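Local coordinates for protein death domain of pelle (Drosophila melanogaster, PDB 1D2Z) that pairs with the death domain of Tube, by which the Pelle serine/threonine kinase is recruited to the plasma membrane in Toll signalling for dorsoventral polarity, at residues 11-14 with 15-18; 22-25 with 26-30; 73-76 with 77-81. All blocks are in the same frame, centred on the assembly; numbering follows the deposited sequence. Where two conformers were deposited one is given.

Interaction 1 of 3, residues 11-14 with 15-18; sequences MAIR and LLPL
Met11 reaches across this short turn so that its sulfur, not its methyl end, makes the contact: SD lies 3.7 Å from Leu15 O and 4.1 Å from Leu15 CB, with the ring carbon Pro17 CD only slightly farther. The first torsion (chi1 62°) sets CG between the backbone N and the carbonyl carbon, and from there the chain runs extended until SD lies over the Leu15–Pro17 backbone. Ala12 and Leu15 meet more loosely, CB of the alanine standing 4.3 Å from CG of the leucine. Leu15 and Arg14 lie side by side and point the same way; because Arg14 was deposited in two conformers, the approach of its guanidinium to the leucine holds for one of them. Leu16 is turned to the Ile13 end of the turn, its CB 3.3 Å from Ile13 O, and its CD1 just reaches Ile13 CG2.

The backbone winding brings these residues together. Leu15 N donates to Ala12 O at 2.8 Å and Leu16 N to Ile13 O at 3.1 Å, two successive i to i+3 bonds that define a 3-10 turn. Both donors sit well above the carbonyl planes, by 53° and 61°, consistent with tight 3-10 winding. A water donates to Leu16 O at 2.7 Å and, weakly, to Arg14 O, bridging the exit of the turn.

Arg14 NE is hydrogen-bonded to Asn74 OD1, and Arg14 also packs on Ser121 of the Tube death domain. Pro17 is the N-cap residue of helix 18-31, so the turn leads directly into it. Ile13 packs on Leu66 and Trp69 of helix 61-73 and on Leu80 of helix 77-86, while Met11 and Leu16 cover Val77 at the start of helix 77-86.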
ATOM      1  N   MET A  11       1.353 -13.462   9.582  1.00 40.34           N
ATOM      2  CA  MET A  11       2.245 -12.393   9.164  1.00 37.56           C
ATOM      3  C   MET A  11       1.825 -11.798   7.826  1.00 35.34           C
ATOM      4  O   MET A  11       1.020 -12.375   7.092  1.00 33.95           O
ATOM      5  CB  MET A  11       3.684 -12.898   9.060  1.00 39.02           C
ATOM      6  CG  MET A  11       3.896 -13.996   8.028  1.00 42.69           C
ATOM      7  SD  MET A  11       5.649 -14.382   7.801  1.00 45.81           S
ATOM      8  CE  MET A  11       6.020 -15.252   9.341  1.00 46.62           C
ATOM      9  N   ALA A  12       2.374 -10.629   7.526  1.00 34.59           N
ATOM     10  CA  ALA A  12       2.093  -9.957   6.269  1.00 34.33           C
ATOM     11  C   ALA A  12       2.805 -10.742   5.171  1.00 33.70           C
ATOM     12  O   ALA A  12       3.897 -11.274   5.392  1.00 31.74           O
ATOM     13  CB  ALA A  12       2.616  -8.529   6.315  1.00 34.10           C
ATOM     14  N   ILE A  13       2.171 -10.828   4.002  1.00 30.19           N
ATOM     15  CA  ILE A  13       2.733 -11.524   2.846  1.00 28.28           C
ATOM     16  C   ILE A  13       4.153 -11.039   2.547  1.00 31.73           C
ATOM     17  O   ILE A  13       5.029 -11.834   2.190  1.00 30.01           O
ATOM     18  CB  ILE A  13       1.839 -11.298   1.590  1.00 26.62           C
ATOM     19  CG1 ILE A  13       0.511 -12.050   1.757  1.00 27.71           C
ATOM     20  CG2 ILE A  13       2.585 -11.691   0.313  1.00 28.12           C
ATOM     21  CD1 ILE A  13      -0.547 -11.698   0.728  1.00 27.39           C
ATOM     22  N   ARG A  14       4.375  -9.738   2.709  0.50 31.55           N
ATOM     23  CA  ARG A  14       5.680  -9.132   2.457  0.50 35.14           C
ATOM     24  C   ARG A  14       6.777  -9.668   3.380  0.50 34.72           C
ATOM     25  O   ARG A  14       7.963  -9.549   3.069  0.50 33.33           O
ATOM     26  CB  ARG A  14       5.582  -7.609   2.584  0.50 37.97           C
ATOM     27  CG  ARG A  14       4.948  -7.152   3.882  0.50 46.15           C
ATOM     28  CD  ARG A  14       4.635  -5.662   3.880  0.50 51.56           C
ATOM     29  NE  ARG A  14       3.898  -5.277   5.082  0.50 54.62           N
ATOM     30  CZ  ARG A  14       4.433  -5.183   6.295  0.50 57.79           C
ATOM     31  NH1 ARG A  14       5.722  -5.439   6.484  0.50 57.86           N
ATOM     32  NH2 ARG A  14       3.669  -4.861   7.330  0.50 59.44           N
ATOM     33  N   LEU A  15       6.376 -10.270   4.498  1.00 33.77           N
ATOM     34  CA  LEU A  15       7.329 -10.826   5.464  1.00 36.03           C
ATOM     35  C   LEU A  15       7.631 -12.316   5.264  1.00 36.18           C
ATOM     36  O   LEU A  15       8.487 -12.874   5.947  1.00 36.77           O
ATOM     37  CB  LEU A  15       6.853 -10.560   6.897  1.00 36.42           C
ATOM     38  CG  LEU A  15       6.720  -9.087   7.313  1.00 39.97           C
ATOM     39  CD1 LEU A  15       6.114  -8.985   8.707  1.00 39.67           C
ATOM     40  CD2 LEU A  15       8.079  -8.399   7.267  1.00 41.36           C
ATOM     41  N   LEU A  16       6.936 -12.958   4.327  1.00 36.55           N
ATOM     42  CA  LEU A  16       7.162 -14.376   4.047  1.00 36.08           C
ATOM     43  C   LEU A  16       8.632 -14.655   3.757  1.00 35.20           C
ATOM     44  O   LEU A  16       9.249 -13.975   2.934  1.00 34.93           O
ATOM     45  CB  LEU A  16       6.331 -14.834   2.845  1.00 37.66           C
ATOM     46  CG  LEU A  16       4.931 -15.404   3.068  1.00 41.56           C
ATOM     47  CD1 LEU A  16       4.230 -15.579   1.722  1.00 43.84           C
ATOM     48  CD2 LEU A  16       5.022 -16.735   3.802  1.00 37.32           C
ATOM     49  N   PRO A  17       9.225 -15.633   4.462  1.00 34.48           N
ATOM     50  CA  PRO A  17      10.638 -15.990   4.260  1.00 32.59           C
ATOM     51  C   PRO A  17      10.916 -16.311   2.794  1.00 32.53           C
ATOM     52  O   PRO A  17      10.085 -16.925   2.122  1.00 33.27           O
ATOM     53  CB  PRO A  17      10.804 -17.220   5.152  1.00 32.44           C
ATOM     54  CG  PRO A  17       9.895 -16.900   6.313  1.00 33.69           C
ATOM     55  CD  PRO A  17       8.656 -16.350   5.619  1.00 33.22           C
ATOM     56  N   LEU A  18      12.082 -15.905   2.299  1.00 31.35           N
ATOM     57  CA  LEU A  18      12.430 -16.148   0.899  1.00 35.93           C
ATOM     58  C   LEU A  18      12.307 -17.594   0.412  1.00 35.96           C
ATOM     59  O   LEU A  18      11.835 -17.828  -0.702  1.00 36.76           O
ATOM     60  CB  LEU A  18      13.800 -15.557   0.560  1.00 36.63           C
ATOM     61  CG  LEU A  18      13.859 -14.034   0.734  1.00 41.65           C
ATOM     62  CD1 LEU A  18      15.205 -13.509   0.247  1.00 44.16           C
ATOM     63  CD2 LEU A  18      12.717 -13.362  -0.039  1.00 41.20           C
TER
HETATM   64  O   HOH W   1       8.515 -11.882   1.419  1.00 45.02           O

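Interaction 2 of 3, residues 22-25 with 26-30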
ATOM      1  N   ALA A  22       9.892 -18.529  -2.569  1.00 30.45           N
ATOM      2  CA  ALA A  22      10.459 -19.044  -3.822  1.00 29.22           C
ATOM      3  C   ALA A  22       9.753 -20.332  -4.262  1.00 29.21           C
ATOM      4  O   ALA A  22       9.536 -20.545  -5.455  1.00 27.56           O
ATOM      5  CB  ALA A  22      11.968 -19.275  -3.677  1.00 31.56           C
ATOM      6  N   GLN A  23       9.406 -21.196  -3.306  1.00 29.32           N
ATOM      7  CA  GLN A  23       8.691 -22.439  -3.624  1.00 28.36           C
ATOM      8  C   GLN A  23       7.316 -22.084  -4.182  1.00 29.53           C
ATOM      9  O   GLN A  23       6.904 -22.578  -5.231  1.00 28.80           O
ATOM     10  CB  GLN A  23       8.461 -23.284  -2.372  1.00 29.99           C
ATOM     11  CG  GLN A  23       9.603 -24.178  -1.956  1.00 31.66           C
ATOM     12  CD  GLN A  23       9.216 -25.056  -0.774  1.00 32.68           C
ATOM     13  OE1 GLN A  23       8.704 -24.567   0.233  1.00 32.73           O
ATOM     14  NE2 GLN A  23       9.439 -26.359  -0.902  1.00 26.36           N
ATOM     15  N   LEU A  24       6.610 -21.225  -3.451  1.00 29.56           N
ATOM     16  CA  LEU A  24       5.275 -20.798  -3.836  1.00 30.19           C
ATOM     17  C   LEU A  24       5.240 -20.175  -5.226  1.00 29.26           C
ATOM     18  O   LEU A  24       4.457 -20.605  -6.081  1.00 27.76           O
ATOM     19  CB  LEU A  24       4.711 -19.823  -2.802  1.00 28.25           C
ATOM     20  CG  LEU A  24       3.275 -19.335  -3.014  1.00 30.68           C
ATOM     21  CD1 LEU A  24       2.284 -20.507  -3.031  1.00 29.78           C
ATOM     22  CD2 LEU A  24       2.929 -18.345  -1.913  1.00 30.73           C
ATOM     23  N   CYS A  25       6.113 -19.197  -5.463  1.00 27.10           N
ATOM     24  CA  CYS A  25       6.144 -18.525  -6.753  1.00 28.01           C
ATOM     25  C   CYS A  25       6.539 -19.443  -7.897  1.00 28.56           C
ATOM     26  O   CYS A  25       5.946 -19.375  -8.976  1.00 26.83           O
ATOM     27  CB  CYS A  25       7.012 -17.264  -6.700  1.00 27.26           C
ATOM     28  SG  CYS A  25       6.298 -16.015  -5.612  1.00 28.88           S
ATOM     29  N   ALA A  26       7.511 -20.324  -7.664  1.00 27.25           N
ATOM     30  CA  ALA A  26       7.924 -21.272  -8.700  1.00 28.59           C
ATOM     31  C   ALA A  26       6.718 -22.155  -9.076  1.00 28.96           C
ATOM     32  O   ALA A  26       6.468 -22.415 -10.251  1.00 30.40           O
ATOM     33  CB  ALA A  26       9.093 -22.144  -8.205  1.00 28.23           C
ATOM     34  N   HIS A  27       5.954 -22.568  -8.069  1.00 29.12           N
ATOM     35  CA  HIS A  27       4.776 -23.406  -8.270  1.00 28.11           C
ATOM     36  C   HIS A  27       3.675 -22.669  -9.044  1.00 29.64           C
ATOM     37  O   HIS A  27       3.146 -23.187 -10.023  1.00 29.22           O
ATOM     38  CB  HIS A  27       4.246 -23.890  -6.919  1.00 25.94           C
ATOM     39  CG  HIS A  27       2.895 -24.526  -6.989  1.00 28.51           C
ATOM     40  ND1 HIS A  27       2.651 -25.686  -7.695  1.00 30.83           N
ATOM     41  CD2 HIS A  27       1.709 -24.157  -6.448  1.00 30.56           C
ATOM     42  CE1 HIS A  27       1.373 -26.005  -7.585  1.00 29.53           C
ATOM     43  NE2 HIS A  27       0.779 -25.093  -6.833  1.00 30.93           N
ATOM     44  N   LEU A  28       3.349 -21.455  -8.607  1.00 28.45           N
ATOM     45  CA  LEU A  28       2.317 -20.647  -9.255  1.00 29.87           C
ATOM     46  C   LEU A  28       2.710 -20.260 -10.687  1.00 31.24           C
ATOM     47  O   LEU A  28       1.853 -20.153 -11.567  1.00 30.71           O
ATOM     48  CB  LEU A  28       2.028 -19.401  -8.410  1.00 27.06           C
ATOM     49  CG  LEU A  28       1.489 -19.646  -6.995  1.00 26.53           C
ATOM     50  CD1 LEU A  28       1.462 -18.324  -6.235  1.00 28.34           C
ATOM     51  CD2 LEU A  28       0.091 -20.270  -7.045  1.00 26.07           C
ATOM     52  N   ASP A  29       4.003 -20.066 -10.923  1.00 30.03           N
ATOM     53  CA  ASP A  29       4.477 -19.710 -12.258  1.00 30.74           C
ATOM     54  C   ASP A  29       4.358 -20.892 -13.205  1.00 32.58           C
ATOM     55  O   ASP A  29       4.024 -20.718 -14.373  1.00 31.68           O
ATOM     56  CB  ASP A  29       5.925 -19.221 -12.223  1.00 30.55           C
ATOM     57  CG  ASP A  29       6.071 -17.867 -11.566  1.00 33.07           C
ATOM     58  OD1 ASP A  29       5.049 -17.186 -11.333  1.00 31.55           O
ATOM     59  OD2 ASP A  29       7.217 -17.480 -11.279  1.00 33.73           O
ATOM     60  N   ALA A  30       4.649 -22.089 -12.697  1.00 32.32           N
ATOM     61  CA  ALA A  30       4.556 -23.308 -13.490  1.00 32.06           C
ATOM     62  C   ALA A  30       3.102 -23.523 -13.902  1.00 33.91           C
ATOM     63  O   ALA A  30       2.825 -23.962 -15.018  1.00 34.96           O
ATOM     64  CB  ALA A  30       5.058 -24.501 -12.684  1.00 33.68           C
TER
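Over one face of the Asp29 carboxylate stands Cys25 O, 3.0 Å from CG and almost directly above it, which leaves OD1 and OD2 nearly equidistant from that oxygen at 3.3 and 3.2 Å. The pair lies one turn apart on helix 18-31, the first helix of the six-helix death-domain bundle, and Cys25 O also accepts from Asp29 N at 2.8 Å. Serine hydroxyls meet the carboxylate oxygens: Ser60 OG is hydrogen-bonded to Asp29 OD2, and Ser62 OG to Asp29 OD1 and Cys25 O, its single proton shared between these two or going to one of them. The other flat group, the His27 ring, has Leu24 O at an oblique position, and its side chain packs on Asn91 and Leu95 of helix 90-95.

Four successive i to i+4 bonds, from Ala26 N to Ala22 O through Asp29 N to Cys25 O, show regular alpha-helical winding. On the buried side Leu24 and Leu28 cross obliquely. Both rest on Phe84 and Ala92. Cys25, also buried, faces Leu66 of helix 61-73. Across the leucine pair, Leu28 CD1 comes within 3.8 Å of Leu24 CG and 4.0 Å of Leu24 CD1.

Interaction 3 of 3, residues 73-76 with 77-81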
ATOM      1  N   TYR A  73      -1.287  -3.395  -0.493  1.00 32.07           N
ATOM      2  CA  TYR A  73      -2.469  -3.623   0.341  1.00 30.79           C
ATOM      3  C   TYR A  73      -2.223  -4.265   1.696  1.00 31.20           C
ATOM      4  O   TYR A  73      -3.163  -4.495   2.453  1.00 33.18           O
ATOM      5  CB  TYR A  73      -3.526  -4.380  -0.458  1.00 29.60           C
ATOM      6  CG  TYR A  73      -3.777  -3.734  -1.802  1.00 30.35           C
ATOM      7  CD1 TYR A  73      -4.638  -2.643  -1.920  1.00 29.33           C
ATOM      8  CD2 TYR A  73      -3.111  -4.173  -2.943  1.00 29.52           C
ATOM      9  CE1 TYR A  73      -4.828  -2.005  -3.134  1.00 31.04           C
ATOM     10  CE2 TYR A  73      -3.290  -3.538  -4.171  1.00 30.38           C
ATOM     11  CZ  TYR A  73      -4.156  -2.455  -4.255  1.00 32.38           C
ATOM     12  OH  TYR A  73      -4.366  -1.836  -5.454  1.00 33.76           O
ATOM     13  N   ASN A  74      -0.960  -4.553   1.998  1.00 31.32           N
ATOM     14  CA  ASN A  74      -0.577  -5.123   3.290  1.00 32.01           C
ATOM     15  C   ASN A  74      -1.394  -6.359   3.678  1.00 29.64           C
ATOM     16  O   ASN A  74      -1.842  -6.478   4.815  1.00 33.33           O
ATOM     17  CB  ASN A  74      -0.706  -4.036   4.374  1.00 31.89           C
ATOM     18  CG  ASN A  74       0.119  -4.334   5.621  1.00 35.17           C
ATOM     19  OD1 ASN A  74       1.118  -5.054   5.562  1.00 33.46           O
ATOM     20  ND2 ASN A  74      -0.296  -3.769   6.755  1.00 33.22           N
ATOM     21  N   HIS A  75      -1.620  -7.259   2.724  1.00 28.26           N
ATOM     22  CA  HIS A  75      -2.387  -8.471   2.999  1.00 28.23           C
ATOM     23  C   HIS A  75      -1.560  -9.516   3.741  1.00 29.75           C
ATOM     24  O   HIS A  75      -0.331  -9.547   3.626  1.00 30.52           O
ATOM     25  CB  HIS A  75      -2.978  -9.052   1.714  1.00 28.84           C
ATOM     26  CG  HIS A  75      -4.150  -8.282   1.193  1.00 27.86           C
ATOM     27  ND1 HIS A  75      -5.250  -7.995   1.970  1.00 31.12           N
ATOM     28  CD2 HIS A  75      -4.392  -7.732  -0.020  1.00 28.30           C
ATOM     29  CE1 HIS A  75      -6.123  -7.303   1.256  1.00 30.74           C
ATOM     30  NE2 HIS A  75      -5.626  -7.130   0.044  1.00 28.82           N
ATOM     31  N   THR A  76      -2.251 -10.331   4.530  1.00 31.12           N
ATOM     32  CA  THR A  76      -1.641 -11.384   5.343  1.00 30.89           C
ATOM     33  C   THR A  76      -1.593 -12.734   4.635  1.00 31.27           C
ATOM     34  O   THR A  76      -2.277 -12.953   3.625  1.00 27.37           O
ATOM     35  CB  THR A  76      -2.428 -11.598   6.653  1.00 32.14           C
ATOM     36  OG1 THR A  76      -3.717 -12.143   6.346  1.00 32.74           O
ATOM     37  CG2 THR A  76      -2.593 -10.284   7.419  1.00 30.75           C
ATOM     38  N   VAL A  77      -0.801 -13.650   5.192  1.00 30.27           N
ATOM     39  CA  VAL A  77      -0.672 -14.981   4.621  1.00 30.27           C
ATOM     40  C   VAL A  77      -2.025 -15.689   4.686  1.00 29.82           C
ATOM     41  O   VAL A  77      -2.369 -16.454   3.787  1.00 30.76           O
ATOM     42  CB  VAL A  77       0.411 -15.820   5.353  1.00 31.69           C
ATOM     43  CG1 VAL A  77       0.509 -17.198   4.742  1.00 31.60           C
ATOM     44  CG2 VAL A  77       1.760 -15.136   5.250  1.00 31.89           C
ATOM     45  N   GLN A  78      -2.805 -15.416   5.728  1.00 30.50           N
ATOM     46  CA  GLN A  78      -4.119 -16.046   5.842  1.00 31.28           C
ATOM     47  C   GLN A  78      -5.019 -15.613   4.681  1.00 31.27           C
ATOM     48  O   GLN A  78      -5.719 -16.436   4.088  1.00 32.15           O
ATOM     49  CB  GLN A  78      -4.784 -15.717   7.181  1.00 33.28           C
ATOM     50  CG  GLN A  78      -6.115 -16.434   7.371  1.00 36.97           C
ATOM     51  CD  GLN A  78      -6.769 -16.137   8.703  1.00 39.81           C
ATOM     52  OE1 GLN A  78      -7.880 -15.617   8.755  1.00 42.55           O
ATOM     53  NE2 GLN A  78      -6.089 -16.485   9.789  1.00 39.18           N
ATOM     54  N   THR A  79      -4.971 -14.331   4.333  1.00 29.16           N
ATOM     55  CA  THR A  79      -5.780 -13.819   3.230  1.00 29.87           C
ATOM     56  C   THR A  79      -5.320 -14.454   1.916  1.00 28.01           C
ATOM     57  O   THR A  79      -6.139 -14.779   1.060  1.00 27.09           O
ATOM     58  CB  THR A  79      -5.737 -12.274   3.174  1.00 29.39           C
ATOM     59  OG1 THR A  79      -6.254 -11.759   4.408  1.00 28.11           O
ATOM     60  CG2 THR A  79      -6.597 -11.737   2.028  1.00 29.74           C
ATOM     61  N   LEU A  80      -4.014 -14.693   1.801  1.00 29.27           N
ATOM     62  CA  LEU A  80      -3.441 -15.338   0.621  1.00 30.14           C
ATOM     63  C   LEU A  80      -3.953 -16.788   0.567  1.00 30.49           C
ATOM     64  O   LEU A  80      -4.301 -17.300  -0.501  1.00 29.63           O
ATOM     65  CB  LEU A  80      -1.910 -15.320   0.699  1.00 29.02           C
ATOM     66  CG  LEU A  80      -1.155 -15.981  -0.457  1.00 28.70           C
ATOM     67  CD1 LEU A  80      -1.446 -15.246  -1.781  1.00 29.57           C
ATOM     68  CD2 LEU A  80       0.334 -15.969  -0.155  1.00 26.53           C
ATOM     69  N   PHE A  81      -3.997 -17.430   1.731  1.00 30.95           N
ATOM     70  CA  PHE A  81      -4.487 -18.801   1.872  1.00 32.80           C
ATOM     71  C   PHE A  81      -5.942 -18.860   1.369  1.00 35.11           C
ATOM     72  O   PHE A  81      -6.299 -19.733   0.574  1.00 35.16           O
ATOM     73  CB  PHE A  81      -4.398 -19.209   3.349  1.00 33.46           C
ATOM     74  CG  PHE A  81      -4.682 -20.666   3.613  1.00 37.81           C
ATOM     75  CD1 PHE A  81      -3.696 -21.632   3.413  1.00 37.07           C
ATOM     76  CD2 PHE A  81      -5.923 -21.068   4.106  1.00 38.18           C
ATOM     77  CE1 PHE A  81      -3.941 -22.981   3.704  1.00 37.15           C
ATOM     78  CE2 PHE A  81      -6.180 -22.414   4.401  1.00 40.25           C
ATOM     79  CZ  PHE A  81      -5.184 -23.370   4.200  1.00 38.05           C
TER
HETATM   80  O   HOH W   2      -5.373  -9.305   4.365  1.00 31.58           O
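Thr76 OG1 accepts from Thr79 N at 3.2 Å with an N-H···O angle of 159°, the bond by which an N-cap residue satisfies an amide at the start of a helix. The same OG1 is hydrogen-bonded to Asp8 OD2. A chi1 of 67°, with OG1 between the backbone N and the carbonyl carbon of its own residue, turns this oxygen toward Thr79 N. The two threonine side chains meet at about a right angle, OG1 to OG1 3.2 Å, though the Thr79 hydroxyl proton has a second acceptor within reach. Leu80 N bonds to Thr76 O at 3.1 Å, the first i to i+4 bond from the cap.

The motif is therefore a threonine N-cap on helix 77-86 of the death-domain bundle. The reciprocal bond of a capping box is absent, Thr79 OG1 being too far from Thr76 N at 4.2 Å; a water bridges the two instead, 3.3 Å from Thr76 N and 2.6 Å from Thr79 OG1. It lies in the plane of the His75 ring at its edge, 2.7 Å from ND1. With an alanine in place of Thr76, Thr79 N would probably lose its capping acceptor, and Asp8 OD2 and Thr79 OG1 a polar neighbour.

Farther out, one face of the His75 ring has Tyr73 O above its centre, and NE2 is hydrogen-bonded to Pro143 O of the Tube death domain, whose Ala145 packs on the same histidine.

Overall arrangement
From the N terminus, interaction 1 winds the loop 11-18 into a turn that delivers the chain to helix 18-31, on whose middle turns interaction 2 follows a few residues later. The chain then passes through three helices before interaction 3 closes the corner between helices 61-73 and 77-86. All three are local and in series; none nests in or crosses another. In space, interactions 1 and 3 are neighbours, their centres about 9 Å apart, joined by a probable bond from Ile13 N to His75 O at 2.8 Å. Interactions 2 and 3, with centres about 17 Å apart, lie on opposite sides of the chain's centre, yet Leu24 CD2 meets Leu80 CD2 at 3.9 Å, tying helix 18-31 to helix 77-86.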